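Local coordinates for PspGI restriction endonuclease (Pyrococcus sp. GI-H, PDB 3BM3), which recognises and binds a specific DNA site with base flipping and probably cleaves it as a type II restriction endonuclease of the PD-(D/E)XK clan, at residues I140-R145 against S152-I157; I185-V190 against N207-V212; R123-Y128 against Q175-K180; R211-D216 against S247-D252. The protein carries 2 engineered substitutions. One frame throughout, in Å; residues are numbered along the deposited sequence.

Interaction 1 of 4, residues I140-R145 against S152-I157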
loop_
_atom_site.group_PDB
_atom_site.type_symbol
_atom_site.label_atom_id
_atom_site.label_comp_id
_atom_site.label_asym_id
_atom_site.label_seq_id
_atom_site.Cartn_x
_atom_site.Cartn_y
_atom_site.Cartn_z
ATOM N N ILE C 140 2.863 -3.783 -19.611
ATOM C CA ILE C 140 1.819 -3.912 -20.583
ATOM C C ILE C 140 2.399 -4.750 -21.682
ATOM O O ILE C 140 3.444 -4.427 -22.248
ATOM C CB ILE C 140 1.393 -2.569 -21.142
ATOM C CG1 ILE C 140 0.926 -1.665 -20.012
ATOM C CG2 ILE C 140 0.259 -2.762 -22.171
ATOM C CD1 ILE C 140 0.568 -0.284 -20.424
ATOM N N ILE C 141 1.710 -5.839 -21.996
ATOM C CA ILE C 141 2.181 -6.762 -23.001
ATOM C C ILE C 141 1.221 -6.763 -24.176
ATOM O O ILE C 141 0.048 -7.038 -23.997
ATOM C CB ILE C 141 2.334 -8.155 -22.394
ATOM C CG1 ILE C 141 3.415 -8.061 -21.288
ATOM C CG2 ILE C 141 2.696 -9.139 -23.501
ATOM C CD1 ILE C 141 3.691 -9.286 -20.578
ATOM N N PRO C 142 1.710 -6.434 -25.384
ATOM C CA PRO C 142 3.098 -6.107 -25.740
ATOM C C PRO C 142 3.463 -4.631 -25.629
ATOM O O PRO C 142 4.658 -4.283 -25.573
ATOM C CB PRO C 142 3.174 -6.546 -27.186
ATOM C CG PRO C 142 1.808 -6.249 -27.716
ATOM C CD PRO C 142 0.849 -6.483 -26.582
ATOM N N SER C 143 2.455 -3.765 -25.622
ATOM C CA SER C 143 2.686 -2.342 -25.627
ATOM C C SER C 143 1.416 -1.627 -25.272
ATOM O O SER C 143 0.319 -2.153 -25.451
ATOM C CB SER C 143 3.083 -1.860 -27.031
ATOM O OG SER C 143 2.010 -2.054 -27.947
ATOM N N VAL C 144 1.574 -0.404 -24.803
ATOM C CA VAL C 144 0.412 0.432 -24.532
ATOM C C VAL C 144 -0.366 0.737 -25.820
ATOM O O VAL C 144 -1.594 0.771 -25.800
ATOM C CB VAL C 144 0.771 1.702 -23.723
ATOM C CG1 VAL C 144 1.383 2.751 -24.591
ATOM C CG2 VAL C 144 -0.454 2.215 -22.983
ATOM N N ARG C 145 0.322 0.911 -26.946
ATOM C CA ARG C 145 -0.438 1.176 -28.188
ATOM C C ARG C 145 -1.364 0.027 -28.512
ATOM O O ARG C 145 -2.532 0.231 -28.836
ATOM C CB ARG C 145 0.457 1.537 -29.365
ATOM C CG ARG C 145 0.925 2.974 -29.244
ATOM C CD ARG C 145 1.230 3.675 -30.534
ATOM N NE ARG C 145 2.052 2.883 -31.425
ATOM C CZ ARG C 145 2.896 3.394 -32.318
ATOM N NH1 ARG C 145 3.059 4.703 -32.433
ATOM N NH2 ARG C 145 3.588 2.581 -33.092
ATOM N N SER C 152 -8.558 -6.013 -25.231
ATOM C CA SER C 152 -8.652 -7.461 -25.073
ATOM C C SER C 152 -7.425 -8.208 -25.580
ATOM O O SER C 152 -7.266 -9.375 -25.271
ATOM C CB SER C 152 -9.899 -8.017 -25.759
ATOM O OG SER C 152 -9.818 -7.862 -27.149
ATOM N N SER C 153 -6.568 -7.513 -26.333
ATOM C CA SER C 153 -5.450 -8.111 -27.050
ATOM C C SER C 153 -4.141 -7.962 -26.298
ATOM O O SER C 153 -3.120 -8.458 -26.734
ATOM C CB SER C 153 -5.299 -7.488 -28.437
ATOM O OG SER C 153 -4.832 -6.141 -28.362
ATOM N N ALA C 154 -4.178 -7.242 -25.177
ATOM C CA ALA C 154 -2.968 -6.958 -24.378
ATOM C C ALA C 154 -3.176 -7.477 -22.964
ATOM O O ALA C 154 -4.310 -7.704 -22.514
ATOM C CB ALA C 154 -2.691 -5.460 -24.324
ATOM N N ILE C 155 -2.055 -7.640 -22.273
ATOM C CA ILE C 155 -2.067 -8.064 -20.888
ATOM C C ILE C 155 -1.511 -6.931 -20.061
ATOM O O ILE C 155 -0.448 -6.413 -20.374
ATOM C CB ILE C 155 -1.225 -9.312 -20.637
ATOM C CG1 ILE C 155 -1.475 -10.379 -21.692
ATOM C CG2 ILE C 155 -1.476 -9.839 -19.208
ATOM C CD1 ILE C 155 -0.461 -11.556 -21.607
ATOM N N LEU C 156 -2.229 -6.582 -18.993
ATOM C CA LEU C 156 -1.737 -5.666 -17.999
ATOM C C LEU C 156 -1.289 -6.532 -16.835
ATOM O O LEU C 156 -2.042 -7.388 -16.336
ATOM C CB LEU C 156 -2.831 -4.720 -17.547
ATOM C CG LEU C 156 -3.581 -4.083 -18.699
ATOM C CD1 LEU C 156 -4.592 -3.113 -18.170
ATOM C CD2 LEU C 156 -2.579 -3.408 -19.634
ATOM N N ILE C 157 -0.058 -6.299 -16.405
ATOM C CA ILE C 157 0.507 -7.075 -15.323
ATOM C C ILE C 157 0.965 -6.146 -14.235
ATOM O O ILE C 157 1.750 -5.216 -14.502
ATOM C CB ILE C 157 1.690 -7.911 -15.764
ATOM C CG1 ILE C 157 1.303 -8.775 -16.966
ATOM C CG2 ILE C 157 2.124 -8.800 -14.586
ATOM C CD1 ILE C 157 2.408 -9.707 -17.504
#
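I141 and I155 face each other as an antiparallel hydrogen-bonded pair where strand 139-141, an edge strand of the mixed sheet in this chain, pairs with strand 155-160. I141 N donates to I155 O and I155 N to I141 O, each at 2.8 Å and each in the plane of the accepting carbonyl. The CA-H of I140 adds a weaker contact, I140 CA lying 3.4 Å from I155 O.

The apolar contacts fall on both faces. On one, I140 and L156 lie side by side and point the same way, I140 CG2 3.9 Å from L156 CD2. On the other, I141 CB packs on I155 CB at 4.1 Å. With CG1 anti to the carbonyl carbon (chi1 -63°) and an extended chi2, I141 reaches along to I157, where the two CD1 methyls, I141 CD1 and I157 CD1, meet at a tight 3.4 Å.

A cis peptide before P142 then turns the chain off the strand. The two backbone bonds satisfy the paired amides and carbonyls, while F147 and I253 pack on the apolar faces.

Interaction 2 of 4, residues I185-V190 against N207-V212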
loop_
_atom_site.group_PDB
_atom_site.type_symbol
_atom_site.label_atom_id
_atom_site.label_comp_id
_atom_site.label_asym_id
_atom_site.label_seq_id
_atom_site.Cartn_x
_atom_site.Cartn_y
_atom_site.Cartn_z
ATOM N N ILE C 185 -10.608 -6.302 -20.577
ATOM C CA ILE C 185 -9.184 -6.198 -20.306
ATOM C C ILE C 185 -8.688 -7.496 -19.661
ATOM O O ILE C 185 -9.479 -8.293 -19.130
ATOM C CB ILE C 185 -8.834 -4.995 -19.437
ATOM C CG1 ILE C 185 -9.307 -5.173 -17.987
ATOM C CG2 ILE C 185 -9.368 -3.717 -20.053
ATOM C CD1 ILE C 185 -8.756 -4.061 -17.069
ATOM N N ASN C 186 -7.374 -7.700 -19.750
ATOM C CA ASN C 186 -6.693 -8.825 -19.152
ATOM C C ASN C 186 -5.753 -8.238 -18.115
ATOM O O ASN C 186 -4.803 -7.566 -18.446
ATOM C CB ASN C 186 -5.919 -9.570 -20.202
ATOM C CG ASN C 186 -6.811 -10.098 -21.284
ATOM O OD1 ASN C 186 -7.639 -10.949 -21.035
ATOM N ND2 ASN C 186 -6.686 -9.535 -22.481
ATOM N N PHE C 187 -6.061 -8.492 -16.862
ATOM C CA PHE C 187 -5.317 -7.871 -15.778
ATOM C C PHE C 187 -4.823 -8.977 -14.876
ATOM O O PHE C 187 -5.640 -9.703 -14.282
ATOM C CB PHE C 187 -6.229 -6.938 -15.003
ATOM C CG PHE C 187 -5.502 -6.062 -14.048
ATOM C CD1 PHE C 187 -5.202 -4.763 -14.381
ATOM C CD2 PHE C 187 -5.112 -6.546 -12.809
ATOM C CE1 PHE C 187 -4.517 -3.946 -13.500
ATOM C CE2 PHE C 187 -4.422 -5.732 -11.930
ATOM C CZ PHE C 187 -4.147 -4.447 -12.270
ATOM N N TRP C 188 -3.494 -9.131 -14.806
ATOM C CA TRP C 188 -2.905 -10.224 -14.071
ATOM C C TRP C 188 -2.087 -9.650 -12.934
ATOM O O TRP C 188 -1.448 -8.630 -13.086
ATOM C CB TRP C 188 -2.001 -11.091 -14.952
ATOM C CG TRP C 188 -2.673 -11.738 -16.120
ATOM C CD1 TRP C 188 -3.975 -11.659 -16.476
ATOM C CD2 TRP C 188 -2.035 -12.545 -17.119
ATOM N NE1 TRP C 188 -4.197 -12.359 -17.641
ATOM C CE2 TRP C 188 -3.025 -12.935 -18.035
ATOM C CE3 TRP C 188 -0.736 -13.030 -17.287
ATOM C CZ2 TRP C 188 -2.739 -13.751 -19.123
ATOM C CZ3 TRP C 188 -0.455 -13.817 -18.397
ATOM C CH2 TRP C 188 -1.451 -14.184 -19.270
ATOM N N PHE C 189 -2.116 -10.337 -11.804
ATOM C CA PHE C 189 -1.386 -9.902 -10.631
ATOM C C PHE C 189 -0.303 -10.909 -10.366
ATOM O O PHE C 189 -0.533 -12.123 -10.321
ATOM C CB PHE C 189 -2.313 -9.890 -9.430
ATOM C CG PHE C 189 -1.644 -9.507 -8.146
ATOM C CD1 PHE C 189 -1.585 -8.170 -7.771
ATOM C CD2 PHE C 189 -1.052 -10.444 -7.355
ATOM C CE1 PHE C 189 -0.924 -7.795 -6.603
ATOM C CE2 PHE C 189 -0.398 -10.064 -6.180
ATOM C CZ PHE C 189 -0.361 -8.754 -5.810
ATOM N N VAL C 190 0.875 -10.379 -10.087
ATOM C CA VAL C 190 2.021 -11.183 -9.707
ATOM C C VAL C 190 2.536 -10.697 -8.354
ATOM O O VAL C 190 2.835 -9.528 -8.206
ATOM C CB VAL C 190 3.169 -11.035 -10.724
ATOM C CG1 VAL C 190 4.365 -11.823 -10.279
ATOM C CG2 VAL C 190 2.713 -11.410 -12.097
ATOM N N ASN C 207 -12.937 -9.854 -8.232
ATOM C CA ASN C 207 -12.998 -8.395 -8.285
ATOM C C ASN C 207 -12.029 -7.764 -9.269
ATOM O O ASN C 207 -11.410 -6.735 -8.985
ATOM C CB ASN C 207 -12.857 -7.823 -6.885
ATOM C CG ASN C 207 -14.051 -8.126 -6.044
ATOM O OD1 ASN C 207 -15.079 -7.485 -6.188
ATOM N ND2 ASN C 207 -13.943 -9.129 -5.205
ATOM N N GLY C 208 -11.963 -8.348 -10.463
ATOM C CA GLY C 208 -11.342 -7.694 -11.588
ATOM C C GLY C 208 -9.953 -8.117 -11.974
ATOM O O GLY C 208 -9.397 -7.603 -12.954
ATOM N N ILE C 209 -9.412 -9.071 -11.242
ATOM C CA ILE C 209 -8.114 -9.622 -11.567
ATOM C C ILE C 209 -8.383 -10.958 -12.229
ATOM O O ILE C 209 -9.066 -11.815 -11.664
ATOM C CB ILE C 209 -7.216 -9.749 -10.339
ATOM C CG1 ILE C 209 -6.790 -8.359 -9.858
ATOM C CG2 ILE C 209 -5.968 -10.525 -10.676
ATOM C CD1 ILE C 209 -7.783 -7.655 -9.109
ATOM N N ASP C 210 -7.868 -11.115 -13.438
ATOM C CA ASP C 210 -8.128 -12.334 -14.201
ATOM C C ASP C 210 -7.336 -13.531 -13.794
ATOM O O ASP C 210 -7.828 -14.637 -13.887
ATOM C CB ASP C 210 -7.916 -12.086 -15.675
ATOM C CG ASP C 210 -8.844 -11.064 -16.170
ATOM O OD1 ASP C 210 -10.062 -11.377 -16.248
ATOM O OD2 ASP C 210 -8.399 -9.935 -16.367
ATOM N N ARG C 211 -6.087 -13.292 -13.388
ATOM C CA ARG C 211 -5.121 -14.338 -13.061
ATOM C C ARG C 211 -4.232 -13.839 -11.931
ATOM O O ARG C 211 -3.817 -12.673 -11.929
ATOM C CB ARG C 211 -4.268 -14.725 -14.274
ATOM C CG ARG C 211 -5.086 -15.151 -15.482
ATOM C CD ARG C 211 -4.218 -15.600 -16.632
ATOM N NE ARG C 211 -3.573 -16.897 -16.463
ATOM C CZ ARG C 211 -4.155 -18.085 -16.622
ATOM N NH1 ARG C 211 -5.449 -18.189 -16.882
ATOM N NH2 ARG C 211 -3.432 -19.188 -16.470
ATOM N N VAL C 212 -3.940 -14.728 -10.988
ATOM C CA VAL C 212 -3.106 -14.398 -9.847
ATOM C C VAL C 212 -1.914 -15.300 -9.919
ATOM O O VAL C 212 -2.090 -16.514 -9.950
ATOM C CB VAL C 212 -3.879 -14.595 -8.557
ATOM C CG1 VAL C 212 -2.924 -14.664 -7.372
ATOM C CG2 VAL C 212 -4.908 -13.428 -8.409
HETATM O O HOH W 1 -11.376 -9.839 -17.906
#
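The beta-alpha-beta unit of strand 186-191, helix 198-206 and strand 211-214 closes here, as F187 and F189 take up the incoming chain in parallel. F189 N donates to R211 O (2.9 Å, nearly straight), and one step earlier D210 N donates to F187 O (2.8 Å). Earlier along both segments a side chain takes over the pairing: D210 OD2 accepts the F187 N-H at 2.8 Å with its anti lone pair, at 167° at the hydrogen. Its other oxygen, D210 OD1, meets a water at 2.6 Å that also lies 2.7 Å from I185 O.

I209 packs along the two phenylalanines. With F187 the two side chains cross obliquely, I209 CG1 3.8 Å from F187 CD2, and I209 CG2 touches F189 CB at 3.9 Å. With W188 the partner is R211, whose chain runs beside the indole and lays CD over the five-membered ring, 3.5 Å from its centroid, in the conformer given a CH-pi contact.

D210 OD2 also forms a salt bridge to R178. Gripped by an amide N-H and a guanidinium, that carboxylate is probably kept negatively charged, tying the segment that leads into strand 211-214 to helix 167-181.

Interaction 3 of 4, residues R123-Y128 against Q175-K180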
loop_
_atom_site.group_PDB
_atom_site.type_symbol
_atom_site.label_atom_id
_atom_site.label_comp_id
_atom_site.label_asym_id
_atom_site.label_seq_id
_atom_site.Cartn_x
_atom_site.Cartn_y
_atom_site.Cartn_z
ATOM N N ARG C 123 4.589 2.793 -18.610
ATOM C CA ARG C 123 3.608 3.459 -19.442
ATOM C C ARG C 123 2.384 3.783 -18.600
ATOM O O ARG C 123 1.952 2.977 -17.798
ATOM C CB ARG C 123 3.277 2.609 -20.670
ATOM C CG ARG C 123 4.503 2.337 -21.531
ATOM C CD ARG C 123 5.310 3.606 -21.835
ATOM N NE ARG C 123 6.161 3.399 -23.015
ATOM C CZ ARG C 123 7.343 2.787 -23.025
ATOM N NH1 ARG C 123 7.882 2.317 -21.918
ATOM N NH2 ARG C 123 7.999 2.648 -24.170
ATOM N N VAL C 124 1.886 4.996 -18.761
ATOM C CA VAL C 124 0.702 5.450 -18.093
ATOM C C VAL C 124 -0.471 5.302 -19.040
ATOM O O VAL C 124 -0.438 5.774 -20.205
ATOM C CB VAL C 124 0.874 6.893 -17.646
ATOM C CG1 VAL C 124 -0.366 7.380 -16.898
ATOM C CG2 VAL C 124 2.130 6.987 -16.776
ATOM N N ILE C 125 -1.505 4.611 -18.555
ATOM C CA ILE C 125 -2.734 4.456 -19.291
ATOM C C ILE C 125 -3.624 5.605 -18.844
ATOM O O ILE C 125 -4.112 5.628 -17.729
ATOM C CB ILE C 125 -3.407 3.107 -19.014
ATOM C CG1 ILE C 125 -2.465 1.976 -19.402
ATOM C CG2 ILE C 125 -4.746 3.041 -19.769
ATOM C CD1 ILE C 125 -3.028 0.602 -19.072
ATOM N N LYS C 126 -3.801 6.583 -19.717
ATOM C CA LYS C 126 -4.547 7.780 -19.345
ATOM C C LYS C 126 -6.006 7.421 -19.182
ATOM O O LYS C 126 -6.563 6.646 -19.958
ATOM C CB LYS C 126 -4.351 8.907 -20.352
ATOM C CG LYS C 126 -3.035 9.649 -20.173
ATOM C CD LYS C 126 -1.946 9.026 -21.037
ATOM C CE LYS C 126 -0.547 9.249 -20.506
ATOM N NZ LYS C 126 0.354 8.235 -21.071
ATOM N N ILE C 127 -6.605 7.956 -18.127
ATOM C CA ILE C 127 -7.975 7.663 -17.794
ATOM C C ILE C 127 -8.898 8.781 -18.177
ATOM O O ILE C 127 -10.038 8.520 -18.580
ATOM C CB ILE C 127 -8.119 7.387 -16.273
ATOM C CG1 ILE C 127 -7.268 6.168 -15.868
ATOM C CG2 ILE C 127 -9.547 7.148 -15.905
ATOM C CD1 ILE C 127 -7.537 4.941 -16.709
ATOM N N TYR C 128 -8.414 10.003 -18.006
ATOM C CA TYR C 128 -9.159 11.218 -18.307
ATOM C C TYR C 128 -8.457 12.027 -19.366
ATOM O O TYR C 128 -7.240 12.147 -19.340
ATOM C CB TYR C 128 -9.249 12.052 -17.036
ATOM C CG TYR C 128 -9.875 11.293 -15.882
ATOM C CD1 TYR C 128 -11.221 11.000 -15.877
ATOM C CD2 TYR C 128 -9.120 10.862 -14.799
ATOM C CE1 TYR C 128 -11.821 10.306 -14.831
ATOM C CE2 TYR C 128 -9.704 10.152 -13.764
ATOM C CZ TYR C 128 -11.065 9.894 -13.768
ATOM O OH TYR C 128 -11.670 9.209 -12.730
ATOM N N GLN C 175 -10.181 -1.838 -11.244
ATOM C CA GLN C 175 -11.510 -1.229 -11.286
ATOM C C GLN C 175 -11.463 0.032 -12.136
ATOM O O GLN C 175 -12.313 0.255 -12.990
ATOM C CB GLN C 175 -11.977 -0.912 -9.864
ATOM C CG GLN C 175 -13.061 0.159 -9.757
ATOM C CD GLN C 175 -14.315 -0.176 -10.541
ATOM O OE1 GLN C 175 -14.612 -1.371 -10.778
ATOM N NE2 GLN C 175 -15.070 0.884 -10.966
ATOM N N ILE C 176 -10.453 0.857 -11.906
ATOM C CA ILE C 176 -10.312 2.086 -12.671
ATOM C C ILE C 176 -10.217 1.783 -14.169
ATOM O O ILE C 176 -10.891 2.402 -14.981
ATOM C CB ILE C 176 -9.111 2.885 -12.204
ATOM C CG1 ILE C 176 -9.370 3.344 -10.752
ATOM C CG2 ILE C 176 -8.868 4.115 -13.086
ATOM C CD1 ILE C 176 -8.055 3.790 -10.056
ATOM N N LEU C 177 -9.425 0.770 -14.510
ATOM C CA LEU C 177 -9.220 0.360 -15.904
ATOM C C LEU C 177 -10.466 -0.280 -16.500
ATOM O O LEU C 177 -10.836 0.029 -17.630
ATOM C CB LEU C 177 -8.050 -0.590 -15.960
ATOM C CG LEU C 177 -6.707 0.140 -15.775
ATOM C CD1 LEU C 177 -5.598 -0.883 -15.577
ATOM C CD2 LEU C 177 -6.421 1.094 -16.956
ATOM N N ARG C 178 -11.132 -1.123 -15.727
ATOM C CA ARG C 178 -12.372 -1.754 -16.190
ATOM C C ARG C 178 -13.473 -0.744 -16.389
ATOM O O ARG C 178 -14.283 -0.854 -17.339
ATOM C CB ARG C 178 -12.800 -2.849 -15.240
ATOM C CG ARG C 178 -11.944 -4.027 -15.400
ATOM C CD ARG C 178 -12.361 -5.202 -14.580
ATOM N NE ARG C 178 -11.251 -6.140 -14.630
ATOM C CZ ARG C 178 -11.007 -6.991 -15.638
ATOM N NH1 ARG C 178 -11.833 -7.084 -16.682
ATOM N NH2 ARG C 178 -9.943 -7.776 -15.589
ATOM N N ASN C 179 -13.514 0.239 -15.510
ATOM C CA ASN C 179 -14.481 1.298 -15.650
ATOM C C ASN C 179 -14.276 1.994 -16.977
ATOM O O ASN C 179 -15.246 2.231 -17.716
ATOM C CB ASN C 179 -14.339 2.267 -14.486
ATOM C CG ASN C 179 -15.441 3.277 -14.424
ATOM O OD1 ASN C 179 -16.458 3.132 -15.095
ATOM N ND2 ASN C 179 -15.269 4.308 -13.592
ATOM N N LYS C 180 -13.025 2.277 -17.324
ATOM C CA LYS C 180 -12.730 3.035 -18.522
ATOM C C LYS C 180 -12.805 2.187 -19.793
ATOM O O LYS C 180 -13.355 2.630 -20.819
ATOM C CB LYS C 180 -11.369 3.710 -18.418
ATOM C CG LYS C 180 -11.016 4.389 -19.735
ATOM C CD LYS C 180 -9.931 5.374 -19.636
ATOM C CE LYS C 180 -9.828 6.174 -20.929
ATOM N NZ LYS C 180 -11.046 6.997 -21.127
#
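I176 opens the contact on helix 167-181 by setting its CG2 methyl against I127: I176 CG2 is 3.8 Å from I127 CG1, and the two side chains cross at about a right angle. The chi2 of I127 (-53°) folds its CD1 back over the same helix surface. L177, next in line, sends one methyl between both isoleucines of segment 123-128, with L177 CD2 3.8 Å from I125 CG2 and 4.0 Å from I127 CD1.

K180, one turn on, slides past I127 in the opposite direction. Its chain is extended up to CE, passing I127 CD1 with CD at 3.8 Å, and bends only at the last torsion (chi4 66°) to bring NZ to I127 O. That hydrogen bond, K180 NZ to I127 O, is 3.1 Å long, and the ammonium lies above the carbonyl plane.

In the fold, the contact ties the short, weakly bonded strand at 125-126 and the I127 that follows to helix 167-181. E135 of strand 134-135 packs beside I127, I176 and L177, L156 of strand 155-160 touches both I125 and L177, and Y199 of the second subunit packs on I127.

Interaction 4 of 4, residues R211-D216 against S247-D252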
loop_
_atom_site.group_PDB
_atom_site.type_symbol
_atom_site.label_atom_id
_atom_site.label_comp_id
_atom_site.label_asym_id
_atom_site.label_seq_id
_atom_site.Cartn_x
_atom_site.Cartn_y
_atom_site.Cartn_z
ATOM N N ARG C 211 -6.087 -13.292 -13.388
ATOM C CA ARG C 211 -5.121 -14.338 -13.061
ATOM C C ARG C 211 -4.232 -13.839 -11.931
ATOM O O ARG C 211 -3.817 -12.673 -11.929
ATOM C CB ARG C 211 -4.268 -14.725 -14.274
ATOM C CG ARG C 211 -5.086 -15.151 -15.482
ATOM C CD ARG C 211 -4.218 -15.600 -16.632
ATOM N NE ARG C 211 -3.573 -16.897 -16.463
ATOM C CZ ARG C 211 -4.155 -18.085 -16.622
ATOM N NH1 ARG C 211 -5.449 -18.189 -16.882
ATOM N NH2 ARG C 211 -3.432 -19.188 -16.470
ATOM N N VAL C 212 -3.940 -14.728 -10.988
ATOM C CA VAL C 212 -3.106 -14.398 -9.847
ATOM C C VAL C 212 -1.914 -15.300 -9.919
ATOM O O VAL C 212 -2.090 -16.514 -9.950
ATOM C CB VAL C 212 -3.879 -14.595 -8.557
ATOM C CG1 VAL C 212 -2.924 -14.664 -7.372
ATOM C CG2 VAL C 212 -4.908 -13.428 -8.409
ATOM N N TYR C 213 -0.719 -14.719 -9.905
ATOM C CA TYR C 213 0.528 -15.474 -9.918
ATOM C C TYR C 213 1.241 -15.358 -8.595
ATOM O O TYR C 213 1.350 -14.274 -8.044
ATOM C CB TYR C 213 1.461 -14.998 -11.016
ATOM C CG TYR C 213 0.880 -15.333 -12.368
ATOM C CD1 TYR C 213 1.233 -16.501 -13.019
ATOM C CD2 TYR C 213 -0.058 -14.493 -12.956
ATOM C CE1 TYR C 213 0.679 -16.822 -14.228
ATOM C CE2 TYR C 213 -0.623 -14.782 -14.150
ATOM C CZ TYR C 213 -0.259 -15.975 -14.800
ATOM O OH TYR C 213 -0.827 -16.269 -16.016
ATOM N N VAL C 214 1.710 -16.478 -8.094
ATOM C CA VAL C 214 2.250 -16.551 -6.753
ATOM C C VAL C 214 3.658 -17.142 -6.857
ATOM O O VAL C 214 3.940 -17.957 -7.710
ATOM C CB VAL C 214 1.337 -17.383 -5.805
ATOM C CG1 VAL C 214 -0.125 -16.895 -5.825
ATOM C CG2 VAL C 214 1.372 -18.839 -6.124
ATOM N N ILE C 215 4.575 -16.682 -6.017
ATOM C CA ILE C 215 5.907 -17.212 -6.014
ATOM C C ILE C 215 5.771 -18.740 -5.915
ATOM O O ILE C 215 4.944 -19.240 -5.182
ATOM C CB ILE C 215 6.733 -16.637 -4.851
ATOM C CG1 ILE C 215 8.194 -17.049 -4.965
ATOM C CG2 ILE C 215 6.099 -16.937 -3.479
ATOM C CD1 ILE C 215 9.130 -16.222 -4.089
ATOM N N ASP C 216 6.591 -19.471 -6.657
ATOM C CA ASP C 216 6.355 -20.900 -6.825
ATOM C C ASP C 216 6.229 -21.626 -5.513
ATOM O O ASP C 216 5.376 -22.505 -5.386
ATOM C CB ASP C 216 7.423 -21.553 -7.690
ATOM C CG ASP C 216 7.340 -21.155 -9.151
ATOM O OD1 ASP C 216 6.651 -20.191 -9.506
ATOM O OD2 ASP C 216 8.020 -21.838 -9.951
ATOM N N SER C 247 6.331 -19.047 -12.227
ATOM C CA SER C 247 7.035 -19.585 -13.361
ATOM C C SER C 247 6.173 -19.743 -14.579
ATOM O O SER C 247 6.687 -19.794 -15.707
ATOM C CB SER C 247 7.664 -20.916 -12.977
ATOM O OG SER C 247 8.761 -20.669 -12.143
ATOM N N ASP C 248 4.866 -19.886 -14.364
ATOM C CA ASP C 248 3.944 -20.155 -15.451
ATOM C C ASP C 248 3.624 -18.926 -16.265
ATOM O O ASP C 248 3.058 -19.037 -17.371
ATOM C CB ASP C 248 2.599 -20.635 -14.913
ATOM C CG ASP C 248 2.654 -21.978 -14.267
ATOM O OD1 ASP C 248 3.662 -22.646 -14.369
ATOM O OD2 ASP C 248 1.647 -22.338 -13.638
ATOM N N ILE C 249 3.938 -17.740 -15.747
ATOM C CA ILE C 249 3.413 -16.555 -16.392
ATOM C C ILE C 249 4.006 -16.383 -17.798
ATOM O O ILE C 249 3.373 -15.858 -18.675
ATOM C CB ILE C 249 3.599 -15.297 -15.550
ATOM C CG1 ILE C 249 2.721 -14.167 -16.086
ATOM C CG2 ILE C 249 5.103 -14.903 -15.454
ATOM C CD1 ILE C 249 2.612 -12.953 -15.176
ATOM N N PHE C 250 5.217 -16.838 -18.005
ATOM C CA PHE C 250 5.910 -16.596 -19.258
ATOM C C PHE C 250 5.284 -17.354 -20.406
ATOM O O PHE C 250 4.937 -16.759 -21.440
ATOM C CB PHE C 250 7.388 -16.861 -19.054
ATOM C CG PHE C 250 7.931 -16.001 -17.964
ATOM C CD1 PHE C 250 8.117 -14.660 -18.183
ATOM C CD2 PHE C 250 8.076 -16.487 -16.672
ATOM C CE1 PHE C 250 8.531 -13.849 -17.170
ATOM C CE2 PHE C 250 8.485 -15.679 -15.655
ATOM C CZ PHE C 250 8.711 -14.355 -15.897
ATOM N N ASP C 251 5.043 -18.635 -20.198
ATOM C CA ASP C 251 4.346 -19.412 -21.203
ATOM C C ASP C 251 2.894 -18.949 -21.320
ATOM O O ASP C 251 2.332 -18.923 -22.397
ATOM C CB ASP C 251 4.427 -20.892 -20.866
ATOM C CG ASP C 251 3.793 -21.747 -21.932
ATOM O OD1 ASP C 251 4.225 -21.580 -23.077
ATOM O OD2 ASP C 251 2.839 -22.503 -21.615
ATOM N N ASP C 252 2.279 -18.542 -20.203
ATOM C CA ASP C 252 0.901 -18.037 -20.243
ATOM C C ASP C 252 0.819 -16.813 -21.147
ATOM O O ASP C 252 -0.131 -16.642 -21.912
ATOM C CB ASP C 252 0.428 -17.676 -18.849
ATOM C CG ASP C 252 0.105 -18.877 -17.979
ATOM O OD1 ASP C 252 0.189 -20.030 -18.451
ATOM O OD2 ASP C 252 -0.277 -18.645 -16.803
#
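Y213 and I249 join strand 211-214 of the central mixed sheet to helix 249-259, which packs against it. From CB, the tyrosine runs with CG anti to its own carbonyl carbon (chi1 -68°), carrying the ring toward I249 and D252 of the helix. Y213 CG lies near I249 CD1; on one ring side, Y213 CD2 touches I249 CD1 at 3.8 Å, while on the other Y213 CD1 meets I249 CB and Y213 CE1 closes to 3.5 Å from I249 CA. The I249 side chain lies over the ring, its CG1 3.8 Å from the ring centroid and 13° off the normal, a CH-pi contact.

At the tip, Y213 OH donates to D252 OD2 over 2.6 Å, using the anti lone pair of that oxygen. The hydroxyl also accepts R211 NE at 2.9 Å, in the guanidinium plane. In the given conformer R211 NH2 completes the triangle with a salt bridge to D252 OD2 (3.2 Å), coming from above the carboxylate plane, while D252 OD1 pairs with R244.

Past the strand, D216 grips S247, which leads up to the helix and whose OG also bonds S53 N: D216 OD1 takes S247 N at 3.0 Å on its syn lone pair, and D216 OD2 takes S247 OG at 2.6 Å.

Interactions 1, 2 and 4 all reach the mixed sheet. Strand 155-160 of interaction 1 lies next to strand 186-191 of interaction 2 and is probably bonded to it, L156 O to W188 N at 2.7 Å, their centres about 12 Å apart. Interactions 2 and 4 share R211 and V212, lie about 11 Å apart by centres, and meet where V190 CG2 touches I249 CD1 at 3.4 Å. Interaction 3 borders the sheet from helix 167-181: L177 CD1 packs on L156 CD1 of interaction 1 (3.6 Å), and R178 NH2 probably bonds G208 O of interaction 2 (2.7 Å). It does not touch interaction 4, about 24 Å away between centres. The nearest atoms of all four contacts lie about 7 to 10 Å from the bound DNA.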